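Local structure of KLLA0C04147p (5WVR) at residues N207-G212 against D221-V226. The protein probably binds sterols and moves them between membranes, this chain being its C-terminal oxysterol-binding protein (OSBP-related) domain, with cholesterol bound. Numbering follows the deposited sequence.
Sequences NNQVVG and DNYGDV. With CLR (cholesterol), chain B; SO4 (sulfate ion), chain C.
Strands 199-211 and 219-230 pair here as an antiparallel beta hairpin in the wall of the sterol-binding barrel of the OSBP family, one face toward the bound cholesterol and the other turned from it. Asn207 and Tyr223 form one hydrogen-bonded pair, Gln209 and Asp221 the next, each closed by two backbone bonds. Between them lies the non-hydrogen-bonded pair Asn208-Asn222, whose side chains are on the cholesterol side. There Asn208 ND2 gives a short 2.6 Å bond to Asn222 OD1, in the carbonyl plane of the acceptor although the two amides stand 83° apart. Asn208 OD1 is held by His182 and lies 3.8 Å from C9 of cholesterol; Thr113 takes the ND2 of Asn222. Farther along, Val210 CG2 touches the sterol side-chain carbon C21 at 3.8 Å. On the other face the Tyr223 ring, whose CG stands between the backbone N and the carbonyl carbon (chi1 77°), leans over the neighbouring strand. Asn207 CB sits over one ring face, 3.8 Å from the centroid, in a CH-pi contact, while Gln209 CG meets CE1 obliquely. Asp179 bonds the Tyr223 hydroxyl and thus fixes the far end of the ring. Beyond CG the Gln209 chain runs extended beside Asp221, whose OD2 also accepts the backbone N-H of Arg244; Gln209 NE2 reaches this OD2 on its anti side but tilted out of the carboxylate plane, at 3.0 Å and nearly straight (169°).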
# COMPACT_ATOMS: atom_id res chain seq x y z
N ASN A 207 9.73 1.92 -8.66
CA ASN A 207 10.77 2.03 -7.67
C ASN A 207 10.66 3.36 -6.92
O ASN A 207 10.08 4.33 -7.41
CB ASN A 207 12.13 1.94 -8.35
CG ASN A 207 12.29 0.67 -9.11
OD1 ASN A 207 12.43 0.69 -10.33
ND2 ASN A 207 12.18 -0.45 -8.43
N ASN A 208 11.22 3.37 -5.70
CA ASN A 208 11.41 4.60 -4.95
C ASN A 208 12.89 4.82 -4.72
O ASN A 208 13.69 3.88 -4.75
CB ASN A 208 10.69 4.56 -3.60
CG ASN A 208 9.53 3.60 -3.61
OD1 ASN A 208 9.59 2.55 -2.97
ND2 ASN A 208 8.47 3.94 -4.34
N GLN A 209 13.27 6.07 -4.50
CA GLN A 209 14.63 6.35 -4.08
C GLN A 209 14.61 7.59 -3.21
O GLN A 209 13.75 8.47 -3.37
CB GLN A 209 15.61 6.52 -5.25
CG GLN A 209 15.28 7.60 -6.29
CD GLN A 209 16.36 7.74 -7.35
OE1 GLN A 209 17.44 7.19 -7.21
NE2 GLN A 209 16.07 8.48 -8.42
N VAL A 210 15.51 7.62 -2.23
CA VAL A 210 15.81 8.85 -1.51
C VAL A 210 17.02 9.46 -2.18
O VAL A 210 18.05 8.80 -2.32
CB VAL A 210 16.09 8.57 -0.03
CG1 VAL A 210 16.33 9.87 0.68
CG2 VAL A 210 14.93 7.82 0.59
N VAL A 211 16.88 10.70 -2.65
CA VAL A 211 17.95 11.46 -3.26
C VAL A 211 18.07 12.79 -2.53
O VAL A 211 17.35 13.06 -1.57
CB VAL A 211 17.72 11.71 -4.77
CG1 VAL A 211 17.71 10.40 -5.54
CG2 VAL A 211 16.43 12.46 -4.95
N GLY A 212 18.97 13.64 -3.02
CA GLY A 212 19.31 14.85 -2.32
C GLY A 212 20.05 14.62 -1.02
O GLY A 212 20.18 15.56 -0.23
N ASP A 221 11.61 10.24 -4.27
CA ASP A 221 11.36 10.22 -5.70
C ASP A 221 10.87 8.84 -6.09
O ASP A 221 11.46 7.82 -5.69
CB ASP A 221 12.64 10.56 -6.48
CG ASP A 221 12.49 10.37 -7.98
OD1 ASP A 221 11.36 10.47 -8.50
OD2 ASP A 221 13.52 10.13 -8.66
N ASN A 222 9.81 8.79 -6.88
CA ASN A 222 9.34 7.52 -7.40
C ASN A 222 9.56 7.51 -8.90
O ASN A 222 9.42 8.55 -9.54
CB ASN A 222 7.88 7.32 -7.06
CG ASN A 222 7.66 7.35 -5.58
OD1 ASN A 222 7.89 6.37 -4.89
ND2 ASN A 222 7.22 8.50 -5.08
N TYR A 223 9.91 6.36 -9.45
CA TYR A 223 10.46 6.34 -10.79
C TYR A 223 10.38 4.94 -11.36
O TYR A 223 10.36 3.95 -10.63
CB TYR A 223 11.92 6.83 -10.81
CG TYR A 223 12.94 5.82 -10.34
CD1 TYR A 223 13.34 5.78 -9.01
CD2 TYR A 223 13.51 4.91 -11.22
CE1 TYR A 223 14.28 4.87 -8.56
CE2 TYR A 223 14.44 3.98 -10.78
CZ TYR A 223 14.83 3.97 -9.45
OH TYR A 223 15.75 3.04 -9.02
N GLY A 224 10.34 4.87 -12.69
CA GLY A 224 10.39 3.61 -13.40
C GLY A 224 9.16 3.39 -14.26
O GLY A 224 8.26 4.23 -14.36
N ASP A 225 9.15 2.23 -14.90
CA ASP A 225 8.12 1.84 -15.82
C ASP A 225 7.19 0.87 -15.12
O ASP A 225 7.63 0.07 -14.28
CB ASP A 225 8.71 1.20 -17.07
CG ASP A 225 9.53 2.18 -17.88
OD1 ASP A 225 9.07 3.33 -18.06
OD2 ASP A 225 10.66 1.82 -18.30
N VAL A 226 5.91 0.97 -15.45
CA VAL A 226 4.89 0.09 -14.90
C VAL A 226 4.05 -0.43 -16.05
O VAL A 226 3.71 0.33 -16.96
CB VAL A 226 4.02 0.84 -13.87
CG1 VAL A 226 2.96 -0.10 -13.35
CG2 VAL A 226 4.88 1.38 -12.76
C1 CLR B . 5.69 3.25 -1.50
C2 CLR B . 4.34 2.70 -1.97
C3 CLR B . 4.35 1.17 -1.95
C4 CLR B . 4.59 0.68 -0.52
C5 CLR B . 5.86 1.31 0.05
C6 CLR B . 6.81 0.50 0.66
C7 CLR B . 8.02 0.92 1.20
C8 CLR B . 8.10 2.43 1.40
C9 CLR B . 7.54 3.19 0.19
C10 CLR B . 6.07 2.83 -0.08
C11 CLR B . 7.77 4.70 0.31
C12 CLR B . 9.23 5.07 0.63
C13 CLR B . 9.71 4.34 1.89
C14 CLR B . 9.56 2.84 1.62
C15 CLR B . 10.26 2.24 2.84
C16 CLR B . 11.55 3.06 2.85
C17 CLR B . 11.22 4.36 2.11
C18 CLR B . 8.93 4.79 3.14
C19 CLR B . 5.16 3.51 0.94
C20 CLR B . 11.79 5.60 2.83
C21 CLR B . 11.57 6.85 1.99
C22 CLR B . 13.28 5.40 3.11
C23 CLR B . 13.76 6.14 4.37
C24 CLR B . 15.13 5.66 4.84
C25 CLR B . 15.63 6.38 6.09
C26 CLR B . 15.95 7.85 5.81
C27 CLR B . 16.85 5.68 6.70
O1 CLR B . 3.09 0.67 -2.41
S SO4 C . 22.09 14.19 -4.93
O1 SO4 C . 22.19 14.84 -3.63
O2 SO4 C . 20.70 13.75 -5.16
O3 SO4 C . 22.49 15.14 -5.97
O4 SO4 C . 23.02 13.06 -4.98